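Local coordinates for protein PrgX (Enterococcus faecalis, PDB 2AWI) that serves as the receptor for the peptide sex pheromone cCF10 and, as a probable DNA-binding repressor, takes part in regulating conjugation in its host, at residues E209-Y212 / Y213-F217; S227-G230 / Y231-L234; S275-E278 / E279-I283. The protein carries 1 engineered substitution. All blocks are in the same frame, centred on the assembly; numbering follows the deposited sequence.

Interaction 1. Residues E209-Y212 / Y213-F217; sequences EAQY and YINQF
The Y212 ring turns its edge to the face of Y213 and takes the CG methylene of Q216 over one of its own faces. All three lie within five residues of helix 207-220, a helix of the TPR-type regulatory region. The tyrosine pair is T-shaped: the ring centroids are 4.9 Å apart and the planes stand at 75°. Y212 CD2 lies over the Y213 face, displaced toward the rim, and Y212 CE2 comes to 3.5 Å from Y213 CE1. Adjacent residues can meet this way because Y212 sends its ring anti to the backbone N (chi1 170°) whereas Y213 sends its ring anti to the carbonyl carbon. Q216 CG, set anti to its own carbonyl carbon, lies 3.9 Å from the centroid of the Y212 ring, a CH-pi contact only 21° off the ring normal; the bend at chi2 then turns the amide, which is inclined to the ring plane. K173 adds a cation-pi contact to Y212.

The polar ends of E209 and Y213 find their partners outside the two segments. E209 makes a salt bridge to K173 and a hydrogen bond to Y165, and the same Y165 hydroxyl is hydrogen-bonded to Y213 OH, so Y165 bridges two side chains that do not bond each other. Regular helical bonds run beneath, among them I214 N to A210 O. The one under the Y212-Q216 pair, from Q216 N to Y212 O, is 2.9 Å long and lies in the carbonyl plane.

Interaction 2. Residues S227-G230 / Y231-L234; sequences SING and YYDL
N229 and D233 close the first turn of helix 230-248, where the extended backbone of I228 and N229 gives way to helical angles at G230 and D233 N donates to N229 O at 2.9 Å. N229 is the N-cap. Its CG points away from its own N (chi1 176°), which brings OD1 back over the helix start to accept from Y232 N at 2.8 Å, with the donor tilted 34° from the amide carbonyl plane. N229 thus receives one backbone N-H on its side chain and another on its main-chain oxygen. The amide also stacks on Y232: the two planes are 23° apart, with N229 CG 3.7 Å above one ring face, toward the rim. I228 CG2 rests against D233 CB at 4.1 Å. Farther out, Y232 OH is hydrogen-bonded to T192, and D233 forms a salt bridge with K221.

The turn also belongs to the subunit interface: Y231 OH bonds D233 OD2 of the second subunit, and D233 OD2 bonds Y231 OH of that subunit in return. Within the chain, I228, N229 and Y232 pack on helix 184-203, the turn also meets helix 207-220, and L234 fits against helix 251-266.

Interaction 3. Residues S275-E278 / E279-I283; sequences SLVE and ELTKI
Main-chain hydrogen bonds from E279, L280, T281 and K282 back to S275, L276, V277 and E278 make this a continuous piece of helix 270-286. The bond from L280 N to L276 O is 2.9 Å long and almost straight, at 176°.

One side chain joins the backbone pattern. T281 OG1 donates to V277 O at 2.7 Å, while T281 N reaches the same oxygen at 3.0 Å. The two donors arrive from opposite faces of the carbonyl plane, and the hydroxyl sits above it, 37° out. This is possible because OG1 lies anti to the carbonyl carbon (chi1 -63°), turned back along the helix.

The carboxylate of E279 makes only loose contacts. It leans back toward S275, with OE2 4.0 Å from S275 OG, and the side chain runs alongside L276, whose CD1 is 4.0 Å from E279 OE1. E278 forms its salt bridge one turn earlier, with R274, and its OE1 stays 6.3 Å from K282 NZ.

Apolar packing goes outward: L276, V277 and L280 press on I261 of helix 251-266. V277 O is gripped by two donors from one residue, and the T281 hydroxyl spends its proton inside its own helix, although T281 also touches Y299 of helix 293-300.

All three contacts are local. Interaction 2 lies nearest the chain centre, about 13 Å between centres against 18 and 23 Å, and none of its touching residues is fully exposed; interaction 1 has Q211 and N215 at the surface, interaction 3 has K282. Interactions 1 and 2 occupy consecutive helices, 207-220 and 230-248, and touch: F217 CE2 lies 3.5 Å from D233 OD1, and F217 also packs on I228. Interaction 3 touches neither, although helix 184-203 packs against all three. Mid-helix, interaction 1 relies on aromatic faces and interaction 3 on a hydroxyl-to-carbonyl bond, whereas interaction 2 caps a helix start and alone meets another subunit.

Interaction 1. Residues E209-Y212 / Y213-F217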
loop_
_atom_site.group_PDB
_atom_site.type_symbol
_atom_site.label_atom_id
_atom_site.label_comp_id
_atom_site.label_asym_id
_atom_site.label_seq_id
_atom_site.Cartn_x
_atom_site.Cartn_y
_atom_site.Cartn_z
ATOM N N GLU A 209 -21.982 -23.797 1.379
ATOM C CA GLU A 209 -21.067 -24.877 1.040
ATOM C C GLU A 209 -19.645 -24.394 1.315
ATOM O O GLU A 209 -18.823 -25.130 1.867
ATOM C CB GLU A 209 -21.206 -25.277 -0.435
ATOM C CG GLU A 209 -22.412 -26.152 -0.719
ATOM C CD GLU A 209 -22.350 -27.482 0.009
ATOM O OE1 GLU A 209 -21.766 -28.443 -0.540
ATOM O OE2 GLU A 209 -22.878 -27.558 1.140
ATOM N N ALA A 210 -19.367 -23.147 0.946
ATOM C CA ALA A 210 -18.046 -22.574 1.152
ATOM C C ALA A 210 -17.660 -22.631 2.621
ATOM O O ALA A 210 -16.543 -23.019 2.955
ATOM C CB ALA A 210 -18.006 -21.128 0.652
ATOM N N GLN A 211 -18.581 -22.250 3.499
ATOM C CA GLN A 211 -18.297 -22.267 4.927
ATOM C C GLN A 211 -18.027 -23.703 5.381
ATOM O O GLN A 211 -17.191 -23.952 6.247
ATOM C CB GLN A 211 -19.470 -21.680 5.720
ATOM C CG GLN A 211 -19.150 -21.439 7.194
ATOM C CD GLN A 211 -20.360 -20.997 8.009
ATOM O OE1 GLN A 211 -20.239 -20.665 9.191
ATOM N NE2 GLN A 211 -21.535 -20.997 7.382
ATOM N N TYR A 212 -18.740 -24.650 4.789
ATOM C CA TYR A 212 -18.548 -26.039 5.154
ATOM C C TYR A 212 -17.072 -26.384 4.995
ATOM O O TYR A 212 -16.412 -26.791 5.951
ATOM C CB TYR A 212 -19.401 -26.959 4.262
ATOM C CG TYR A 212 -19.065 -28.426 4.422
ATOM C CD1 TYR A 212 -19.391 -29.115 5.591
ATOM C CD2 TYR A 212 -18.358 -29.109 3.432
ATOM C CE1 TYR A 212 -19.012 -30.452 5.772
ATOM C CE2 TYR A 212 -17.975 -30.440 3.601
ATOM C CZ TYR A 212 -18.301 -31.104 4.773
ATOM O OH TYR A 212 -17.890 -32.409 4.959
ATOM N N TYR A 213 -16.561 -26.208 3.779
ATOM C CA TYR A 213 -15.173 -26.520 3.473
ATOM C C TYR A 213 -14.164 -25.690 4.262
ATOM O O TYR A 213 -13.147 -26.212 4.715
ATOM C CB TYR A 213 -14.949 -26.380 1.972
ATOM C CG TYR A 213 -15.761 -27.385 1.186
ATOM C CD1 TYR A 213 -15.538 -28.754 1.333
ATOM C CD2 TYR A 213 -16.772 -26.972 0.314
ATOM C CE1 TYR A 213 -16.298 -29.691 0.633
ATOM C CE2 TYR A 213 -17.537 -27.897 -0.393
ATOM C CZ TYR A 213 -17.293 -29.256 -0.228
ATOM O OH TYR A 213 -18.035 -30.176 -0.931
ATOM N N ILE A 214 -14.443 -24.402 4.435
ATOM C CA ILE A 214 -13.551 -23.549 5.200
ATOM C C ILE A 214 -13.442 -24.129 6.607
ATOM O O ILE A 214 -12.373 -24.112 7.218
ATOM C CB ILE A 214 -14.089 -22.104 5.269
ATOM C CG1 ILE A 214 -13.949 -21.443 3.892
ATOM C CG2 ILE A 214 -13.348 -21.307 6.352
ATOM C CD1 ILE A 214 -14.351 -19.975 3.864
ATOM N N ASN A 215 -14.553 -24.652 7.116
ATOM C CA ASN A 215 -14.573 -25.249 8.447
ATOM C C ASN A 215 -13.792 -26.560 8.468
ATOM O O ASN A 215 -13.019 -26.815 9.392
ATOM C CB ASN A 215 -16.015 -25.503 8.900
ATOM C CG ASN A 215 -16.762 -24.223 9.228
ATOM O OD1 ASN A 215 -17.962 -24.247 9.505
ATOM N ND2 ASN A 215 -16.055 -23.100 9.207
ATOM N N GLN A 216 -13.998 -27.399 7.456
ATOM C CA GLN A 216 -13.281 -28.668 7.392
ATOM C C GLN A 216 -11.770 -28.419 7.355
ATOM O O GLN A 216 -11.002 -29.064 8.071
ATOM C CB GLN A 216 -13.702 -29.473 6.157
ATOM C CG GLN A 216 -15.125 -30.016 6.208
ATOM C CD GLN A 216 -15.487 -30.610 7.564
ATOM O OE1 GLN A 216 -14.759 -31.437 8.115
ATOM N NE2 GLN A 216 -16.623 -30.187 8.104
ATOM N N PHE A 217 -11.349 -27.469 6.526
ATOM C CA PHE A 217 -9.936 -27.160 6.415
ATOM C C PHE A 217 -9.371 -26.657 7.734
ATOM O O PHE A 217 -8.313 -27.105 8.175
ATOM C CB PHE A 217 -9.685 -26.102 5.343
ATOM C CG PHE A 217 -8.233 -25.770 5.176
ATOM C CD1 PHE A 217 -7.351 -26.707 4.638
ATOM C CD2 PHE A 217 -7.731 -24.547 5.607
ATOM C CE1 PHE A 217 -5.999 -26.428 4.537
ATOM C CE2 PHE A 217 -6.372 -24.261 5.511
ATOM C CZ PHE A 217 -5.508 -25.201 4.976
#

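Interaction 2. Residues S227-G230 / Y231-L234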
loop_
_atom_site.group_PDB
_atom_site.type_symbol
_atom_site.label_atom_id
_atom_site.label_comp_id
_atom_site.label_asym_id
_atom_site.label_seq_id
_atom_site.Cartn_x
_atom_site.Cartn_y
_atom_site.Cartn_z
ATOM N N SER A 227 0.229 -32.143 8.625
ATOM C CA SER A 227 1.120 -31.322 7.814
ATOM C C SER A 227 0.300 -30.440 6.889
ATOM O O SER A 227 0.006 -30.818 5.754
ATOM C CB SER A 227 2.051 -32.191 6.971
ATOM O OG SER A 227 3.114 -32.701 7.750
ATOM N N ILE A 228 -0.079 -29.265 7.375
ATOM C CA ILE A 228 -0.860 -28.343 6.562
ATOM C C ILE A 228 0.034 -27.801 5.439
ATOM O O ILE A 228 1.187 -27.445 5.671
ATOM C CB ILE A 228 -1.387 -27.148 7.414
ATOM C CG1 ILE A 228 -2.208 -27.664 8.604
ATOM C CG2 ILE A 228 -2.224 -26.220 6.542
ATOM C CD1 ILE A 228 -3.508 -28.389 8.191
ATOM N N ASN A 229 -0.505 -27.746 4.229
ATOM C CA ASN A 229 0.227 -27.239 3.078
ATOM C C ASN A 229 0.153 -25.723 3.103
ATOM O O ASN A 229 -0.933 -25.143 3.012
ATOM C CB ASN A 229 -0.402 -27.773 1.789
ATOM C CG ASN A 229 0.254 -27.220 0.533
ATOM O OD1 ASN A 229 0.265 -26.010 0.298
ATOM N ND2 ASN A 229 0.795 -28.111 -0.283
ATOM N N GLY A 230 1.317 -25.089 3.230
ATOM C CA GLY A 230 1.389 -23.642 3.282
ATOM C C GLY A 230 0.725 -22.922 2.120
ATOM O O GLY A 230 0.067 -21.897 2.314
ATOM N N TYR A 231 0.903 -23.437 0.909
ATOM C CA TYR A 231 0.300 -22.815 -0.263
ATOM C C TYR A 231 -1.223 -22.880 -0.174
ATOM O O TYR A 231 -1.917 -21.925 -0.516
ATOM C CB TYR A 231 0.774 -23.512 -1.545
ATOM C CG TYR A 231 2.265 -23.423 -1.788
ATOM C CD1 TYR A 231 2.912 -22.187 -1.882
ATOM C CD2 TYR A 231 3.027 -24.573 -1.957
ATOM C CE1 TYR A 231 4.277 -22.108 -2.147
ATOM C CE2 TYR A 231 4.391 -24.502 -2.218
ATOM C CZ TYR A 231 5.007 -23.273 -2.312
ATOM O OH TYR A 231 6.355 -23.227 -2.573
ATOM N N TYR A 232 -1.733 -24.021 0.276
ATOM C CA TYR A 232 -3.166 -24.224 0.425
ATOM C C TYR A 232 -3.721 -23.326 1.527
ATOM O O TYR A 232 -4.817 -22.783 1.407
ATOM C CB TYR A 232 -3.456 -25.691 0.779
ATOM C CG TYR A 232 -3.345 -26.681 -0.369
ATOM C CD1 TYR A 232 -3.536 -28.042 -0.148
ATOM C CD2 TYR A 232 -3.083 -26.259 -1.672
ATOM C CE1 TYR A 232 -3.474 -28.966 -1.197
ATOM C CE2 TYR A 232 -3.019 -27.186 -2.737
ATOM C CZ TYR A 232 -3.218 -28.530 -2.482
ATOM O OH TYR A 232 -3.175 -29.444 -3.504
ATOM N N ASP A 233 -2.963 -23.179 2.608
ATOM C CA ASP A 233 -3.388 -22.355 3.729
ATOM C C ASP A 233 -3.512 -20.897 3.294
ATOM O O ASP A 233 -4.331 -20.138 3.812
ATOM C CB ASP A 233 -2.372 -22.487 4.869
ATOM C CG ASP A 233 -2.837 -21.829 6.150
ATOM O OD1 ASP A 233 -4.065 -21.714 6.349
ATOM O OD2 ASP A 233 -1.978 -21.443 6.968
ATOM N N LEU A 234 -2.698 -20.524 2.318
ATOM C CA LEU A 234 -2.674 -19.169 1.798
ATOM C C LEU A 234 -3.837 -18.962 0.825
ATOM O O LEU A 234 -4.551 -17.961 0.891
ATOM C CB LEU A 234 -1.339 -18.946 1.085
ATOM C CG LEU A 234 -0.734 -17.555 0.951
ATOM C CD1 LEU A 234 -0.666 -16.890 2.314
ATOM C CD2 LEU A 234 0.666 -17.691 0.344
#

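Interaction 3. Residues S275-E278 / E279-I283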
loop_
_atom_site.group_PDB
_atom_site.type_symbol
_atom_site.label_atom_id
_atom_site.label_comp_id
_atom_site.label_asym_id
_atom_site.label_seq_id
_atom_site.Cartn_x
_atom_site.Cartn_y
_atom_site.Cartn_z
ATOM N N SER A 275 -4.273 -17.868 -11.867
ATOM C CA SER A 275 -5.619 -18.370 -11.602
ATOM C C SER A 275 -6.407 -17.533 -10.594
ATOM O O SER A 275 -7.617 -17.366 -10.734
ATOM C CB SER A 275 -5.561 -19.822 -11.124
ATOM O OG SER A 275 -5.606 -19.892 -9.714
ATOM N N LEU A 276 -5.735 -17.009 -9.577
ATOM C CA LEU A 276 -6.422 -16.194 -8.585
ATOM C C LEU A 276 -6.853 -14.847 -9.159
ATOM O O LEU A 276 -7.898 -14.313 -8.785
ATOM C CB LEU A 276 -5.535 -15.998 -7.356
ATOM C CG LEU A 276 -5.748 -17.012 -6.225
ATOM C CD1 LEU A 276 -6.004 -18.403 -6.781
ATOM C CD2 LEU A 276 -4.528 -17.003 -5.312
ATOM N N VAL A 277 -6.052 -14.297 -10.066
ATOM C CA VAL A 277 -6.397 -13.027 -10.692
ATOM C C VAL A 277 -7.661 -13.226 -11.532
ATOM O O VAL A 277 -8.592 -12.415 -11.476
ATOM C CB VAL A 277 -5.255 -12.506 -11.605
ATOM C CG1 VAL A 277 -5.749 -11.342 -12.452
ATOM C CG2 VAL A 277 -4.082 -12.049 -10.756
ATOM N N GLU A 278 -7.690 -14.308 -12.305
ATOM C CA GLU A 278 -8.842 -14.613 -13.142
ATOM C C GLU A 278 -10.054 -14.815 -12.242
ATOM O O GLU A 278 -11.137 -14.286 -12.510
ATOM C CB GLU A 278 -8.580 -15.876 -13.965
ATOM C CG GLU A 278 -7.327 -15.785 -14.826
ATOM C CD GLU A 278 -7.044 -17.057 -15.601
ATOM O OE1 GLU A 278 -7.014 -18.142 -14.980
ATOM O OE2 GLU A 278 -6.842 -16.968 -16.831
ATOM N N GLU A 279 -9.855 -15.569 -11.163
ATOM C CA GLU A 279 -10.926 -15.845 -10.213
ATOM C C GLU A 279 -11.532 -14.558 -9.680
ATOM O O GLU A 279 -12.728 -14.326 -9.820
ATOM C CB GLU A 279 -10.406 -16.694 -9.039
ATOM C CG GLU A 279 -10.805 -18.166 -9.111
ATOM C CD GLU A 279 -10.020 -19.062 -8.154
ATOM O OE1 GLU A 279 -9.967 -18.760 -6.944
ATOM O OE2 GLU A 279 -9.464 -20.080 -8.618
ATOM N N LEU A 280 -10.699 -13.719 -9.079
ATOM C CA LEU A 280 -11.160 -12.458 -8.508
ATOM C C LEU A 280 -11.804 -11.527 -9.538
ATOM O O LEU A 280 -12.660 -10.712 -9.193
ATOM C CB LEU A 280 -9.999 -11.737 -7.817
ATOM C CG LEU A 280 -10.342 -10.412 -7.130
ATOM C CD1 LEU A 280 -11.341 -10.659 -6.007
ATOM C CD2 LEU A 280 -9.079 -9.770 -6.589
ATOM N N THR A 281 -11.392 -11.645 -10.795
ATOM C CA THR A 281 -11.947 -10.808 -11.854
ATOM C C THR A 281 -13.398 -11.198 -12.120
ATOM O O THR A 281 -14.257 -10.340 -12.336
ATOM C CB THR A 281 -11.144 -10.953 -13.168
ATOM O OG1 THR A 281 -9.802 -10.497 -12.963
ATOM C CG2 THR A 281 -11.778 -10.128 -14.277
ATOM N N LYS A 282 -13.666 -12.499 -12.095
ATOM C CA LYS A 282 -15.013 -12.996 -12.333
ATOM C C LYS A 282 -15.882 -12.769 -11.104
ATOM O O LYS A 282 -17.053 -12.403 -11.218
ATOM C CB LYS A 282 -14.960 -14.479 -12.701
ATOM C CG LYS A 282 -14.124 -14.749 -13.948
ATOM C CD LYS A 282 -14.084 -16.224 -14.312
ATOM C CE LYS A 282 -13.221 -16.456 -15.550
ATOM N NZ LYS A 282 -13.224 -17.880 -16.007
ATOM N N ILE A 283 -15.306 -12.978 -9.928
ATOM C CA ILE A 283 -16.037 -12.772 -8.688
ATOM C C ILE A 283 -16.511 -11.322 -8.662
ATOM O O ILE A 283 -17.697 -11.047 -8.480
ATOM C CB ILE A 283 -15.137 -13.003 -7.450
ATOM C CG1 ILE A 283 -14.621 -14.445 -7.421
ATOM C CG2 ILE A 283 -15.920 -12.704 -6.181
ATOM C CD1 ILE A 283 -15.683 -15.478 -7.109
#